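PDB 5DLL: aminopeptidase N from Francisella tularensis subsp. tularensis, which releases N-terminal amino acids, preferably alanine, from peptides as a zinc-dependent M1-family metallopeptidase and probably takes part in degrading intracellular peptides. Local coordinates for residues N745-S750 and K764-H769. Sequence-based numbering, arbitrary orientation.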
# COMPACT_ATOMS: atom_id res chain seq x y z
N ASN A 745 -9.82 11.20 16.42
CA ASN A 745 -10.31 10.37 15.32
C ASN A 745 -10.49 8.92 15.75
O ASN A 745 -11.50 8.29 15.44
CB ASN A 745 -9.35 10.46 14.12
CG ASN A 745 -9.40 11.81 13.43
OD1 ASN A 745 -10.13 12.72 13.85
ND2 ASN A 745 -8.63 11.95 12.35
N LYS A 746 -9.50 8.40 16.47
CA LYS A 746 -9.56 7.04 17.00
C LYS A 746 -10.68 6.90 18.04
O LYS A 746 -11.30 5.85 18.16
CB LYS A 746 -8.21 6.64 17.61
CG LYS A 746 -7.06 6.67 16.60
CD LYS A 746 -5.80 6.02 17.15
CE LYS A 746 -4.73 5.93 16.08
NZ LYS A 746 -3.70 4.89 16.41
N TRP A 747 -10.92 7.98 18.79
CA TRP A 747 -12.03 8.04 19.74
C TRP A 747 -13.37 7.88 19.02
O TRP A 747 -14.26 7.17 19.50
CB TRP A 747 -11.96 9.35 20.51
CG TRP A 747 -13.02 9.54 21.55
CD1 TRP A 747 -13.15 8.85 22.73
CD2 TRP A 747 -14.07 10.50 21.52
NE1 TRP A 747 -14.24 9.32 23.42
CE2 TRP A 747 -14.82 10.33 22.70
CE3 TRP A 747 -14.47 11.48 20.60
CZ2 TRP A 747 -15.94 11.12 22.99
CZ3 TRP A 747 -15.58 12.25 20.88
CH2 TRP A 747 -16.30 12.07 22.07
N LEU A 748 -13.51 8.55 17.88
CA LEU A 748 -14.71 8.45 17.06
C LEU A 748 -14.85 7.05 16.47
O LEU A 748 -15.90 6.41 16.58
CB LEU A 748 -14.68 9.47 15.92
CG LEU A 748 -14.70 10.95 16.30
CD1 LEU A 748 -14.27 11.82 15.13
CD2 LEU A 748 -16.07 11.37 16.81
N LEU A 749 -13.77 6.57 15.85
CA LEU A 749 -13.75 5.25 15.22
C LEU A 749 -14.11 4.16 16.22
O LEU A 749 -14.88 3.27 15.89
CB LEU A 749 -12.37 4.96 14.62
CG LEU A 749 -12.15 3.59 13.96
CD1 LEU A 749 -13.23 3.27 12.94
CD2 LEU A 749 -10.78 3.56 13.29
N SER A 750 -13.56 4.24 17.42
CA SER A 750 -13.82 3.25 18.47
C SER A 750 -15.30 3.21 18.84
O SER A 750 -15.88 2.13 18.97
CB SER A 750 -12.99 3.53 19.72
OG SER A 750 -11.62 3.32 19.48
N LYS A 764 -24.93 9.27 15.78
CA LYS A 764 -25.78 10.43 15.47
C LYS A 764 -25.57 11.58 16.45
O LYS A 764 -25.64 12.74 16.07
CB LYS A 764 -27.26 10.03 15.46
CG LYS A 764 -27.66 9.22 14.24
CD LYS A 764 -29.06 8.65 14.39
CE LYS A 764 -29.56 8.11 13.06
NZ LYS A 764 -30.95 7.57 13.16
N GLY A 765 -25.32 11.25 17.72
CA GLY A 765 -24.96 12.25 18.72
C GLY A 765 -23.58 12.82 18.46
O GLY A 765 -23.30 13.96 18.83
N LEU A 766 -22.73 12.02 17.82
CA LEU A 766 -21.36 12.43 17.52
C LEU A 766 -21.24 13.42 16.36
O LEU A 766 -20.33 14.24 16.36
CB LEU A 766 -20.46 11.21 17.26
CG LEU A 766 -20.04 10.41 18.50
CD1 LEU A 766 -19.29 9.15 18.09
CD2 LEU A 766 -19.19 11.27 19.44
N VAL A 767 -22.16 13.37 15.39
CA VAL A 767 -22.11 14.32 14.28
C VAL A 767 -22.33 15.77 14.76
O VAL A 767 -21.79 16.71 14.18
CB VAL A 767 -23.11 13.98 13.13
CG1 VAL A 767 -22.95 12.54 12.67
CG2 VAL A 767 -24.55 14.27 13.54
N ASN A 768 -23.09 15.92 15.85
CA ASN A 768 -23.37 17.23 16.44
C ASN A 768 -22.29 17.67 17.43
O ASN A 768 -22.27 18.82 17.88
CB ASN A 768 -24.74 17.20 17.13
CG ASN A 768 -25.82 16.58 16.26
OD1 ASN A 768 -25.93 16.87 15.07
ND2 ASN A 768 -26.63 15.71 16.86
N HIS A 769 -21.38 16.75 17.76
CA HIS A 769 -20.29 16.98 18.71
C HIS A 769 -19.18 17.81 18.05
O HIS A 769 -18.88 17.60 16.87
CB HIS A 769 -19.75 15.63 19.18
CG HIS A 769 -19.19 15.63 20.57
ND1 HIS A 769 -17.84 15.59 20.83
CD2 HIS A 769 -19.80 15.65 21.77
CE1 HIS A 769 -17.64 15.59 22.13
NE2 HIS A 769 -18.82 15.63 22.73
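Leu766, on helix 759-767, sends its side chain toward helix 741-752 and divides it between two neighbours there, a worked example of how consecutive helices in an alpha-helical array join through a few apolar groups. CD2 meets the six-membered ring of Trp747 at CH2, 4.0 Å away, and CD2 of Leu748 at 4.1 Å. CD1 reaches that same Leu748 methyl, so a single branch of Leu748 does the touching while the two leucine side chains run antiparallel past one another. The closest CA atoms across the contact, those of Leu748 and Leu766, are 7.8 Å apart. Farther along the segment the chain turns, with a 3.1 Å hydrogen bond from His769 N to Leu766 O, and His769, like Leu766, points toward helix 741-752. With CG anti to the backbone N (chi1 -150°), the His769 ring lies beside the CZ3 and CH2 atoms of the indole. Its CE1 comes to 3.8 Å from Trp747 CH2, and its ND1 to 4.0 Å from Trp747 CZ3. The two ring planes are inclined at 47°, an oblique pairing. Helix 723-736 extends the cluster: Phe733 lies almost parallel to the indole, Tyr734 meets it and also packs edge-to-face with His769, and Ile730 O accepts the Trp747 NE1 hydrogen bond. Both segments fall in the C-terminal region assigned to ARM repeats, away from the zinc site. No hydrogen bond or salt bridge spans the two segments, and only 172 Å² is buried between them, so their mutual hold is one of dispersion and hydrophobic burial, while the hydrogen bond from Trp747 NE1, which with the surrounding packing should restrict the indole's rotation, goes to the preceding helix.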